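Local coordinates for protein putative aldehyde dehydrogenase AldY (Bacillus subtilis, PDB 4DNG) that probably oxidises aldehydes to carboxylates with NAD(+) as cofactor and may protect cells against stress from ethanol and related compounds, at residues 13-18 and 190-195; 270-275 and 305-310; 333-338 and 359-364; 344-349 and 353-358. All blocks are in the same frame, centred on the assembly; numbering follows the deposited sequence.

Contact 1: residues 13-18 and 190-195; sequences GKWTGG and IAKAFE
The indole of Trp15 meets helix 183-196 in a mixed polar and apolar contact between the N-terminal beta hairpin and the Rossmann-like, NAD-binding part of the aldehyde dehydrogenase fold. The helix is the beta-alpha-beta crossover between parallel strands 173-177 and 204-206. The hairpin pairs strand 9-11 with strand 14-16 in antiparallel fashion. The short axes of strand 14-16 and helix 190-195 come no nearer than 11.0 Å, so a long side chain has to bridge the gap. At the edge of the Trp15 ring, NE1 donates a hydrogen bond to Glu195 OE1 over 3.2 Å. Also at the edge, Trp15 CH2 comes within 4.1 Å of the backbone N of Lys192. Ala191 CB, one helical turn before Glu195, approaches Trp15 CH2 obliquely at 4.0 Å. The aliphatic part of Lys192 passes near the same ring, while its NZ is hydrogen-bonded to Tyr78 of helix 65-81. Glu195 has CG anti to its backbone N (chi1 154°) and is extended beyond it, which carries the carboxylate out to the indole. Phe10 of the partner strand packs edge-to-face with Trp15 and also touches Ala191 and Glu195. A leucine in place of Trp15 would probably leave Glu195 OE1 without its indole donor and open a gap beside Ala191. The hydrogen bond is moderately bent, at 151° about the hydrogen. NE1 meets OE1 on the syn side but tilted out of the carboxylate plane, which is turned 45° from the ring.

Contact 2: residues 270-275 and 305-310; sequences RAVDAA and EKFTAR
Helices 268-281 and 297-313 pack side by side here, and Val272 of the first fits against Lys306 and Phe307 of the second. Their short axes come within 9.5 Å and run in roughly the same direction, with a crossing angle of -38°. Val272 divides its two methyls between neighbouring residues. CG1 lies against the backbone of Phe307, 3.5 Å from its CA. CG2 reaches Lys306 CB at 3.8 Å. The valine and lysine side chains run nearly perpendicular. A chi1 of 179° turns CG1 of Val272 away from the backbone N and splits the methyls between these two residues. The CA atoms of Val272 and Phe307 are only 5.5 Å apart, so the helices are close at this point.

Helix 268-281 is the crossover of a beta-alpha-beta unit between parallel strands 258-262 and 290-296 of the aldehyde dehydrogenase fold, and helix 297-313 follows strand 290-296. On the first helix, Ala271 touches Val262 and Phe414, and Ala275 touches Phe260, which places that helix against the sheet. Phe307 extends the contact one turn further along helix 268-281. Its ring atom CE1 is 3.8 Å from Ala275 CB, which approaches the ring obliquely. Phe303, one turn earlier than Phe307, also packs on Val272 and Ala275. Ile276 and Phe280 continue the apolar surface beside Phe307. Towards solvent the character changes. The chain of Lys306 leads outward from its CB, and NZ forms a salt bridge with Glu302 on its own helix. Asp273 OD1 and Arg310 NE carry opposite charges but remain 4.7 Å apart.

Contact 3: residues 333-338 and 359-364; sequences RQIEKA and VGNVLT
Ile335 presses its CD1 methyl onto the backbone of Asn361, 3.2 Å from the carbonyl O and 3.5 Å from CA. The same methyl is 3.7 Å from Asn361 CB, so it sits against the CA, CB and carbonyl O of this residue. Its other branch, CG2, turns to Leu363 and meets CD2 at 4.0 Å. The Ile335 and Leu363 side chains lie alongside each other, pointing opposite ways. One turn later on the helix, Ala338 CB touches the same Leu363 methyl at 3.8 Å. Leu363 CD2 is thus shared by two residues of helix 332-347. Its CG sits between the backbone N and the carbonyl carbon (chi1 68°), and this rotation brings the methyl to the helix.

The strand side is a hairpin. A type II' turn runs from Val359 to Val362, with Gly360 at positive phi, and joins strand 358-359 to strand 362-369. The helix packs on Asn361 of the turn and on Leu363 at the start of the second strand. Leu329 and Pro385 add further apolar cover to Leu363.

Leu363 meets Ile335 and Ala338 methyl to methyl, whereas at Asn361 a methyl lies against backbone and CB. The polar end of Asn361 is engaged elsewhere, its OD1 accepting a hydrogen bond from Gln32 NE2. The contact between these two segments is therefore nonpolar, and the salt bridge from Arg358 to Glu332 lies beside it.

Contact 4: residues 344-349 and 353-358; sequences QAKTDG and AVEGKR
Lys346 and Glu355 reach towards each other from a helix and a nearby chain segment, and their side chains are almost perpendicular. Lys346 NZ donates to Glu355 OE2 at 2.7 Å in a salt bridge. This is where the two segments touch, since the backbones stay well apart: the CA atoms of Lys346 and Glu355 are 10.9 Å from each other. Both chains must stretch to meet. Lys346 has CG anti to its carbonyl carbon (chi1 -82°) and runs out extended to NZ. Glu355 is likewise extended beyond CG. The ammonium group comes from above the carboxylate, 45° out of its plane. The neighbouring methylene CE of Lys346 follows at 3.6 Å from Glu355 OE2. An alanine in place of Lys346 would probably leave the Glu355 carboxylate without its charged mate and remove the direct tie between the two segments.

The bridge lies at the surface, and Glu355 is exposed. Just beyond Lys346 the helix closes in a Schellman motif, with Gly349 at positive phi and its N bonded to Lys346 O. The chain then enters strand 351-354. Ala353 and Val354 form a classic beta bulge opposite Val367. Helix 332-347 lies over this edge of the sheet, where Ala345 packs on Phe368 of strand 362-369. On the strand, Val354 touches Thr308 and Lys312 of helix 297-313.

In the fold
Contacts 3 and 4 share helix 332-347 and the same sheet. Contact 4 is nested inside the loop that contact 3 closes, and their centres are 14 Å apart. They meet directly: Thr364 OG1 lies 2.6 Å from Lys357 N, a probable hydrogen bond. Contact 2 joins this group through Thr308, whose CB is 3.7 Å from Val354 CG2 of contact 4. Contact 2 does not touch contact 3; their nearest atoms are about 11 Å apart. Contact 1 stands alone. Its nearest neighbour is contact 3, with centres 33 Å and nearest atoms about 20 Å apart. All four lie away from the predicted active-site residue Glu253 and the inferred NAD(+) site; the predicted Cys287 is not modelled.

Contact 1: residues 13-18 and 190-195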
loop_
_atom_site.group_PDB
_atom_site.type_symbol
_atom_site.label_atom_id
_atom_site.label_comp_id
_atom_site.label_asym_id
_atom_site.label_seq_id
_atom_site.Cartn_x
_atom_site.Cartn_y
_atom_site.Cartn_z
ATOM N N GLY A 13 -27.018 0.599 -13.836
ATOM C CA GLY A 13 -27.677 -0.275 -14.786
ATOM C C GLY A 13 -28.329 0.480 -15.912
ATOM O O GLY A 13 -29.069 -0.118 -16.692
ATOM N N LYS A 14 -28.064 1.789 -16.007
ATOM C CA LYS A 14 -28.691 2.628 -17.046
ATOM C C LYS A 14 -27.719 3.498 -17.825
ATOM O O LYS A 14 -26.743 4.035 -17.272
ATOM C CB LYS A 14 -29.750 3.568 -16.451
ATOM C CG LYS A 14 -30.736 2.963 -15.464
ATOM C CD LYS A 14 -31.871 2.274 -16.183
ATOM C CE LYS A 14 -33.111 2.262 -15.299
ATOM N NZ LYS A 14 -34.315 1.892 -16.085
ATOM N N TRP A 15 -28.029 3.679 -19.103
ATOM C CA TRP A 15 -27.343 4.660 -19.944
ATOM C C TRP A 15 -27.874 6.006 -19.597
ATOM O O TRP A 15 -29.058 6.270 -19.735
ATOM C CB TRP A 15 -27.498 4.322 -21.432
ATOM C CG TRP A 15 -26.911 2.963 -21.690
ATOM C CD1 TRP A 15 -27.575 1.732 -21.726
ATOM C CD2 TRP A 15 -25.491 2.636 -21.827
ATOM N NE1 TRP A 15 -26.681 0.698 -21.899
ATOM C CE2 TRP A 15 -25.418 1.174 -21.990
ATOM C CE3 TRP A 15 -24.316 3.386 -21.887
ATOM C CZ2 TRP A 15 -24.214 0.519 -22.188
ATOM C CZ3 TRP A 15 -23.102 2.712 -22.075
ATOM C CH2 TRP A 15 -23.056 1.316 -22.226
ATOM N N THR A 16 -26.977 6.851 -19.112
ATOM C CA THR A 16 -27.305 8.079 -18.425
ATOM C C THR A 16 -26.501 9.179 -19.071
ATOM O O THR A 16 -25.251 9.163 -19.009
ATOM C CB THR A 16 -26.836 7.963 -16.970
ATOM O OG1 THR A 16 -27.626 6.978 -16.311
ATOM C CG2 THR A 16 -26.923 9.288 -16.227
ATOM N N GLY A 17 -27.207 10.131 -19.682
ATOM C CA GLY A 17 -26.585 11.353 -20.208
ATOM C C GLY A 17 -25.876 12.180 -19.135
ATOM O O GLY A 17 -26.128 12.026 -17.938
ATOM N N GLY A 18 -24.982 13.059 -19.574
ATOM C CA GLY A 18 -24.309 13.996 -18.689
ATOM C C GLY A 18 -25.169 15.206 -18.386
ATOM O O GLY A 18 -25.830 15.744 -19.265
ATOM N N ILE A 190 -17.050 -2.016 -22.504
ATOM C CA ILE A 190 -16.892 -2.854 -21.326
ATOM C C ILE A 190 -18.212 -2.878 -20.550
ATOM O O ILE A 190 -18.703 -3.955 -20.191
ATOM C CB ILE A 190 -15.724 -2.380 -20.443
ATOM C CG1 ILE A 190 -14.417 -2.893 -21.016
ATOM C CG2 ILE A 190 -15.873 -2.909 -19.023
ATOM C CD1 ILE A 190 -13.193 -2.128 -20.554
ATOM N N ALA A 191 -18.795 -1.701 -20.318
ATOM C CA ALA A 191 -20.131 -1.629 -19.689
ATOM C C ALA A 191 -21.172 -2.437 -20.464
ATOM O O ALA A 191 -21.959 -3.194 -19.876
ATOM C CB ALA A 191 -20.585 -0.193 -19.522
ATOM N N LYS A 192 -21.160 -2.316 -21.782
ATOM C CA LYS A 192 -22.104 -3.099 -22.586
ATOM C C LYS A 192 -21.922 -4.618 -22.374
ATOM O O LYS A 192 -22.888 -5.378 -22.291
ATOM C CB LYS A 192 -21.995 -2.720 -24.068
ATOM C CG LYS A 192 -23.013 -3.403 -24.963
ATOM C CD LYS A 192 -24.335 -2.660 -25.085
ATOM C CE LYS A 192 -25.407 -3.547 -25.735
ATOM N NZ LYS A 192 -25.056 -4.153 -27.062
ATOM N N ALA A 193 -20.667 -5.043 -22.280
ATOM C CA ALA A 193 -20.339 -6.445 -22.081
ATOM C C ALA A 193 -20.887 -6.973 -20.767
ATOM O O ALA A 193 -21.431 -8.075 -20.725
ATOM C CB ALA A 193 -18.831 -6.630 -22.136
ATOM N N PHE A 194 -20.750 -6.193 -19.692
ATOM C CA PHE A 194 -21.163 -6.671 -18.392
ATOM C C PHE A 194 -22.667 -6.601 -18.235
ATOM O O PHE A 194 -23.278 -7.437 -17.540
ATOM C CB PHE A 194 -20.420 -5.935 -17.275
ATOM C CG PHE A 194 -19.055 -6.498 -17.007
ATOM C CD1 PHE A 194 -18.905 -7.669 -16.265
ATOM C CD2 PHE A 194 -17.921 -5.893 -17.543
ATOM C CE1 PHE A 194 -17.643 -8.204 -16.033
ATOM C CE2 PHE A 194 -16.660 -6.415 -17.307
ATOM C CZ PHE A 194 -16.519 -7.569 -16.558
ATOM N N GLU A 195 -23.264 -5.621 -18.908
ATOM C CA GLU A 195 -24.703 -5.527 -18.948
ATOM C C GLU A 195 -25.236 -6.764 -19.667
ATOM O O GLU A 195 -26.151 -7.447 -19.179
ATOM C CB GLU A 195 -25.159 -4.241 -19.648
ATOM C CG GLU A 195 -26.553 -4.368 -20.269
ATOM C CD GLU A 195 -27.081 -3.070 -20.815
ATOM O OE1 GLU A 195 -26.406 -2.489 -21.684
ATOM O OE2 GLU A 195 -28.178 -2.647 -20.385
#

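Contact 2: residues 270-275 and 305-310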
loop_
_atom_site.group_PDB
_atom_site.type_symbol
_atom_site.label_atom_id
_atom_site.label_comp_id
_atom_site.label_asym_id
_atom_site.label_seq_id
_atom_site.Cartn_x
_atom_site.Cartn_y
_atom_site.Cartn_z
ATOM N N ARG A 270 17.386 -11.643 -33.267
ATOM C CA ARG A 270 16.288 -11.771 -32.316
ATOM C C ARG A 270 16.015 -10.423 -31.628
ATOM O O ARG A 270 14.856 -10.007 -31.534
ATOM C CB ARG A 270 16.625 -12.859 -31.289
ATOM C CG ARG A 270 15.452 -13.461 -30.526
ATOM C CD ARG A 270 15.858 -14.818 -29.954
ATOM N NE ARG A 270 15.030 -15.250 -28.825
ATOM C CZ ARG A 270 14.268 -16.342 -28.809
ATOM N NH1 ARG A 270 13.564 -16.632 -27.723
ATOM N NH2 ARG A 270 14.209 -17.153 -29.863
ATOM N N ALA A 271 17.088 -9.740 -31.202
ATOM C CA ALA A 271 17.015 -8.480 -30.429
ATOM C C ALA A 271 16.503 -7.283 -31.234
ATOM O O ALA A 271 15.688 -6.501 -30.740
ATOM C CB ALA A 271 18.365 -8.143 -29.791
ATOM N N VAL A 272 16.983 -7.135 -32.462
ATOM C CA VAL A 272 16.426 -6.130 -33.360
ATOM C C VAL A 272 14.924 -6.374 -33.529
ATOM O O VAL A 272 14.118 -5.478 -33.288
ATOM C CB VAL A 272 17.110 -6.157 -34.734
ATOM C CG1 VAL A 272 16.491 -5.106 -35.651
ATOM C CG2 VAL A 272 18.612 -5.966 -34.590
ATOM N N ASP A 273 14.566 -7.601 -33.907
ATOM C CA ASP A 273 13.169 -8.009 -34.101
ATOM C C ASP A 273 12.297 -7.716 -32.884
ATOM O O ASP A 273 11.278 -7.033 -33.000
ATOM C CB ASP A 273 13.067 -9.501 -34.461
ATOM C CG ASP A 273 13.311 -9.772 -35.936
ATOM O OD1 ASP A 273 12.904 -8.944 -36.782
ATOM O OD2 ASP A 273 13.903 -10.828 -36.247
ATOM N N ALA A 274 12.704 -8.229 -31.725
ATOM C CA ALA A 274 11.962 -8.007 -30.489
ATOM C C ALA A 274 11.858 -6.518 -30.120
ATOM O O ALA A 274 10.877 -6.114 -29.506
ATOM C CB ALA A 274 12.567 -8.809 -29.350
ATOM N N ALA A 275 12.853 -5.712 -30.502
ATOM C CA ALA A 275 12.800 -4.257 -30.290
ATOM C C ALA A 275 11.823 -3.544 -31.235
ATOM O O ALA A 275 11.262 -2.509 -30.883
ATOM C CB ALA A 275 14.183 -3.640 -30.401
ATOM N N GLU A 305 22.474 -0.686 -37.696
ATOM C CA GLU A 305 22.210 -0.910 -39.118
ATOM C C GLU A 305 20.924 -1.699 -39.345
ATOM O O GLU A 305 20.049 -1.266 -40.099
ATOM C CB GLU A 305 23.390 -1.618 -39.785
ATOM C CG GLU A 305 24.527 -0.688 -40.189
ATOM C CD GLU A 305 24.335 -0.042 -41.558
ATOM O OE1 GLU A 305 23.194 0.335 -41.909
ATOM O OE2 GLU A 305 25.343 0.103 -42.288
ATOM N N LYS A 306 20.814 -2.842 -38.672
ATOM C CA LYS A 306 19.645 -3.712 -38.785
ATOM C C LYS A 306 18.361 -3.058 -38.283
ATOM O O LYS A 306 17.323 -3.136 -38.952
ATOM C CB LYS A 306 19.888 -5.040 -38.061
ATOM C CG LYS A 306 20.467 -6.109 -38.963
ATOM C CD LYS A 306 21.247 -7.150 -38.187
ATOM C CE LYS A 306 22.435 -7.602 -39.019
ATOM N NZ LYS A 306 23.227 -8.630 -38.303
ATOM N N PHE A 307 18.440 -2.422 -37.111
ATOM C CA PHE A 307 17.286 -1.757 -36.497
ATOM C C PHE A 307 16.846 -0.568 -37.334
ATOM O O PHE A 307 15.657 -0.380 -37.517
ATOM C CB PHE A 307 17.575 -1.330 -35.043
ATOM C CG PHE A 307 16.389 -0.719 -34.344
ATOM C CD1 PHE A 307 15.467 -1.521 -33.670
ATOM C CD2 PHE A 307 16.180 0.666 -34.373
ATOM C CE1 PHE A 307 14.358 -0.955 -33.032
ATOM C CE2 PHE A 307 15.080 1.234 -33.753
ATOM C CZ PHE A 307 14.169 0.422 -33.079
ATOM N N THR A 308 17.806 0.216 -37.837
ATOM C CA THR A 308 17.514 1.362 -38.711
ATOM C C THR A 308 16.883 0.939 -40.034
ATOM O O THR A 308 15.825 1.458 -40.415
ATOM C CB THR A 308 18.764 2.217 -39.031
ATOM O OG1 THR A 308 19.823 1.372 -39.499
ATOM C CG2 THR A 308 19.229 2.987 -37.812
ATOM N N ALA A 309 17.522 0.001 -40.730
ATOM C CA ALA A 309 16.984 -0.469 -42.003
ATOM C C ALA A 309 15.537 -0.943 -41.828
ATOM O O ALA A 309 14.668 -0.583 -42.627
ATOM C CB ALA A 309 17.842 -1.576 -42.590
ATOM N N ARG A 310 15.287 -1.716 -40.768
ATOM C CA ARG A 310 13.991 -2.368 -40.560
ATOM C C ARG A 310 12.885 -1.351 -40.242
ATOM O O ARG A 310 11.759 -1.467 -40.739
ATOM C CB ARG A 310 14.115 -3.464 -39.487
ATOM C CG ARG A 310 12.862 -4.290 -39.208
ATOM C CD ARG A 310 12.474 -5.226 -40.345
ATOM N NE ARG A 310 11.249 -5.972 -40.039
ATOM C CZ ARG A 310 10.007 -5.538 -40.265
ATOM N NH1 ARG A 310 9.793 -4.344 -40.809
ATOM N NH2 ARG A 310 8.972 -6.304 -39.945
#

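Contact 3: residues 333-338 and 359-364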
loop_
_atom_site.group_PDB
_atom_site.type_symbol
_atom_site.label_atom_id
_atom_site.label_comp_id
_atom_site.label_asym_id
_atom_site.label_seq_id
_atom_site.Cartn_x
_atom_site.Cartn_y
_atom_site.Cartn_z
ATOM N N ARG A 333 -1.637 17.800 -29.259
ATOM C CA ARG A 333 -0.728 18.158 -28.177
ATOM C C ARG A 333 0.429 17.158 -28.063
ATOM O O ARG A 333 1.538 17.542 -27.685
ATOM C CB ARG A 333 -1.458 18.296 -26.844
ATOM C CG ARG A 333 -1.914 19.713 -26.518
ATOM C CD ARG A 333 -2.518 19.829 -25.116
ATOM N NE ARG A 333 -3.862 19.244 -25.020
ATOM C CZ ARG A 333 -4.197 18.188 -24.270
ATOM N NH1 ARG A 333 -3.297 17.569 -23.512
ATOM N NH2 ARG A 333 -5.449 17.751 -24.272
ATOM N N GLN A 334 0.167 15.892 -28.403
ATOM C CA GLN A 334 1.200 14.845 -28.388
ATOM C C GLN A 334 2.234 15.061 -29.475
ATOM O O GLN A 334 3.423 14.850 -29.236
ATOM C CB GLN A 334 0.596 13.451 -28.562
ATOM C CG GLN A 334 -0.173 12.976 -27.350
ATOM C CD GLN A 334 0.720 12.734 -26.163
ATOM O OE1 GLN A 334 0.709 13.506 -25.200
ATOM N NE2 GLN A 334 1.518 11.666 -26.227
ATOM N N ILE A 335 1.785 15.470 -30.665
ATOM C CA ILE A 335 2.706 15.740 -31.753
ATOM C C ILE A 335 3.641 16.910 -31.418
ATOM O O ILE A 335 4.849 16.768 -31.516
ATOM C CB ILE A 335 1.994 15.951 -33.099
ATOM C CG1 ILE A 335 1.312 14.656 -33.549
ATOM C CG2 ILE A 335 2.999 16.347 -34.162
ATOM C CD1 ILE A 335 0.194 14.858 -34.552
ATOM N N GLU A 336 3.084 18.044 -31.002
ATOM C CA GLU A 336 3.890 19.223 -30.649
ATOM C C GLU A 336 4.911 18.840 -29.569
ATOM O O GLU A 336 6.076 19.235 -29.634
ATOM C CB GLU A 336 3.012 20.406 -30.183
ATOM C CG GLU A 336 1.789 20.720 -31.045
ATOM C CD GLU A 336 2.037 21.709 -32.177
ATOM O OE1 GLU A 336 3.195 22.139 -32.390
ATOM O OE2 GLU A 336 1.051 22.068 -32.864
ATOM N N LYS A 337 4.465 18.042 -28.600
ATOM C CA LYS A 337 5.323 17.551 -27.527
ATOM C C LYS A 337 6.442 16.672 -28.046
ATOM O O LYS A 337 7.569 16.749 -27.568
ATOM C CB LYS A 337 4.505 16.791 -26.478
ATOM C CG LYS A 337 3.863 17.685 -25.439
ATOM C CD LYS A 337 3.457 16.894 -24.212
ATOM C CE LYS A 337 2.942 17.815 -23.120
ATOM N NZ LYS A 337 3.065 17.166 -21.784
ATOM N N ALA A 338 6.130 15.841 -29.029
ATOM C CA ALA A 338 7.120 14.957 -29.622
ATOM C C ALA A 338 8.145 15.766 -30.401
ATOM O O ALA A 338 9.350 15.621 -30.200
ATOM C CB ALA A 338 6.441 13.958 -30.539
ATOM N N VAL A 359 3.133 13.636 -41.236
ATOM C CA VAL A 359 2.116 13.550 -42.279
ATOM C C VAL A 359 0.740 13.607 -41.621
ATOM O O VAL A 359 0.268 12.619 -41.048
ATOM C CB VAL A 359 2.233 12.257 -43.122
ATOM C CG1 VAL A 359 1.342 12.343 -44.353
ATOM C CG2 VAL A 359 3.672 12.001 -43.534
ATOM N N GLY A 360 0.095 14.763 -41.709
ATOM C CA GLY A 360 -1.164 14.965 -41.015
ATOM C C GLY A 360 -0.879 14.844 -39.532
ATOM O O GLY A 360 -0.042 15.573 -38.996
ATOM N N ASN A 361 -1.547 13.904 -38.871
ATOM C CA ASN A 361 -1.337 13.701 -37.443
ATOM C C ASN A 361 -0.510 12.435 -37.123
ATOM O O ASN A 361 -0.404 12.005 -35.958
ATOM C CB ASN A 361 -2.669 13.766 -36.682
ATOM C CG ASN A 361 -3.501 14.988 -37.067
ATOM O OD1 ASN A 361 -4.513 14.875 -37.774
ATOM N ND2 ASN A 361 -3.069 16.165 -36.612
ATOM N N VAL A 362 0.083 11.862 -38.173
ATOM C CA VAL A 362 1.010 10.739 -38.050
ATOM C C VAL A 362 2.428 11.284 -37.984
ATOM O O VAL A 362 2.828 12.091 -38.823
ATOM C CB VAL A 362 0.934 9.797 -39.284
ATOM C CG1 VAL A 362 1.995 8.716 -39.193
ATOM C CG2 VAL A 362 -0.453 9.164 -39.439
ATOM N N LEU A 363 3.207 10.865 -37.002
ATOM C CA LEU A 363 4.640 11.013 -37.190
ATOM C C LEU A 363 5.368 9.681 -37.380
ATOM O O LEU A 363 5.113 8.695 -36.680
ATOM C CB LEU A 363 5.305 11.987 -36.204
ATOM C CG LEU A 363 5.476 11.792 -34.712
ATOM C CD1 LEU A 363 6.789 11.092 -34.413
ATOM C CD2 LEU A 363 5.471 13.170 -34.077
ATOM N N THR A 364 6.230 9.678 -38.397
ATOM C CA THR A 364 6.947 8.505 -38.850
ATOM C C THR A 364 8.131 8.359 -37.937
ATOM O O THR A 364 8.613 9.364 -37.412
ATOM C CB THR A 364 7.464 8.698 -40.273
ATOM O OG1 THR A 364 8.231 9.902 -40.312
ATOM C CG2 THR A 364 6.294 8.791 -41.276
#

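Contact 4: residues 344-349 and 353-358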
loop_
_atom_site.group_PDB
_atom_site.type_symbol
_atom_site.label_atom_id
_atom_site.label_comp_id
_atom_site.label_asym_id
_atom_site.label_seq_id
_atom_site.Cartn_x
_atom_site.Cartn_y
_atom_site.Cartn_z
ATOM N N GLN A 344 14.919 19.442 -29.248
ATOM C CA GLN A 344 15.794 19.405 -28.093
ATOM C C GLN A 344 17.048 18.557 -28.353
ATOM O O GLN A 344 18.161 19.022 -28.118
ATOM C CB GLN A 344 15.033 18.891 -26.865
ATOM C CG GLN A 344 15.762 19.077 -25.544
ATOM C CD GLN A 344 15.903 20.539 -25.143
ATOM O OE1 GLN A 344 16.387 21.375 -25.913
ATOM N NE2 GLN A 344 15.483 20.852 -23.925
ATOM N N ALA A 345 16.862 17.335 -28.861
ATOM C CA ALA A 345 17.971 16.399 -29.109
ATOM C C ALA A 345 18.836 16.832 -30.265
ATOM O O ALA A 345 20.033 16.540 -30.295
ATOM C CB ALA A 345 17.445 15.004 -29.373
ATOM N N LYS A 346 18.216 17.506 -31.224
ATOM C CA LYS A 346 18.926 18.026 -32.372
ATOM C C LYS A 346 19.896 19.129 -31.964
ATOM O O LYS A 346 21.091 19.003 -32.216
ATOM C CB LYS A 346 17.945 18.493 -33.440
ATOM C CG LYS A 346 17.428 17.349 -34.293
ATOM C CD LYS A 346 16.640 17.883 -35.473
ATOM C CE LYS A 346 16.538 16.858 -36.588
ATOM N NZ LYS A 346 15.409 17.200 -37.493
ATOM N N THR A 347 19.394 20.180 -31.307
ATOM C CA THR A 347 20.251 21.269 -30.798
ATOM C C THR A 347 21.304 20.742 -29.817
ATOM O O THR A 347 22.405 21.292 -29.729
ATOM C CB THR A 347 19.449 22.391 -30.092
ATOM O OG1 THR A 347 18.098 22.412 -30.569
ATOM C CG2 THR A 347 20.114 23.764 -30.324
ATOM N N ASP A 348 20.947 19.671 -29.103
ATOM C CA ASP A 348 21.820 18.990 -28.135
ATOM C C ASP A 348 23.005 18.232 -28.732
ATOM O O ASP A 348 23.889 17.799 -27.991
ATOM C CB ASP A 348 21.004 18.003 -27.303
ATOM C CG ASP A 348 20.481 18.608 -26.019
ATOM O OD1 ASP A 348 20.425 19.852 -25.916
ATOM O OD2 ASP A 348 20.122 17.828 -25.108
ATOM N N GLY A 349 22.999 18.041 -30.053
ATOM C CA GLY A 349 24.083 17.348 -30.752
ATOM C C GLY A 349 23.824 15.915 -31.193
ATOM O O GLY A 349 24.480 15.428 -32.117
ATOM N N ALA A 353 20.019 8.852 -36.841
ATOM C CA ALA A 353 20.240 7.860 -37.891
ATOM C C ALA A 353 19.051 7.800 -38.843
ATOM O O ALA A 353 19.228 7.800 -40.064
ATOM C CB ALA A 353 20.527 6.493 -37.295
ATOM N N VAL A 354 17.845 7.767 -38.275
ATOM C CA VAL A 354 16.618 7.757 -39.069
ATOM C C VAL A 354 15.763 8.985 -38.747
ATOM O O VAL A 354 15.331 9.175 -37.611
ATOM C CB VAL A 354 15.818 6.451 -38.850
ATOM C CG1 VAL A 354 14.476 6.504 -39.561
ATOM C CG2 VAL A 354 16.622 5.250 -39.319
ATOM N N GLU A 355 15.527 9.818 -39.753
ATOM C CA GLU A 355 14.723 11.022 -39.570
ATOM C C GLU A 355 13.292 10.829 -40.047
ATOM O O GLU A 355 13.052 10.602 -41.228
ATOM C CB GLU A 355 15.362 12.206 -40.288
ATOM C CG GLU A 355 14.664 13.532 -40.030
ATOM C CD GLU A 355 15.580 14.733 -40.201
ATOM O OE1 GLU A 355 16.702 14.585 -40.749
ATOM O OE2 GLU A 355 15.171 15.835 -39.782
ATOM N N GLY A 356 12.346 10.914 -39.119
ATOM C CA GLY A 356 10.930 10.848 -39.467
ATOM C C GLY A 356 10.399 12.203 -39.908
ATOM O O GLY A 356 11.175 13.144 -40.124
ATOM N N LYS A 357 9.076 12.305 -40.030
ATOM C CA LYS A 357 8.410 13.537 -40.490
ATOM C C LYS A 357 6.947 13.502 -40.067
ATOM O O LYS A 357 6.487 12.479 -39.559
ATOM C CB LYS A 357 8.536 13.715 -42.018
ATOM C CG LYS A 357 7.607 12.841 -42.853
ATOM C CD LYS A 357 8.107 12.743 -44.286
ATOM C CE LYS A 357 7.119 12.016 -45.187
ATOM N NZ LYS A 357 6.111 12.951 -45.757
ATOM N N ARG A 358 6.233 14.613 -40.283
ATOM C CA ARG A 358 4.831 14.727 -39.896
ATOM C C ARG A 358 3.928 14.695 -41.116
ATOM O O ARG A 358 3.947 15.622 -41.923
ATOM C CB ARG A 358 4.567 16.014 -39.100
ATOM C CG ARG A 358 3.082 16.338 -38.995
ATOM C CD ARG A 358 2.727 17.413 -37.979
ATOM N NE ARG A 358 1.291 17.378 -37.710
ATOM C CZ ARG A 358 0.645 18.156 -36.843
ATOM N NH1 ARG A 358 -0.672 18.014 -36.691
ATOM N NH2 ARG A 358 1.301 19.063 -36.119
#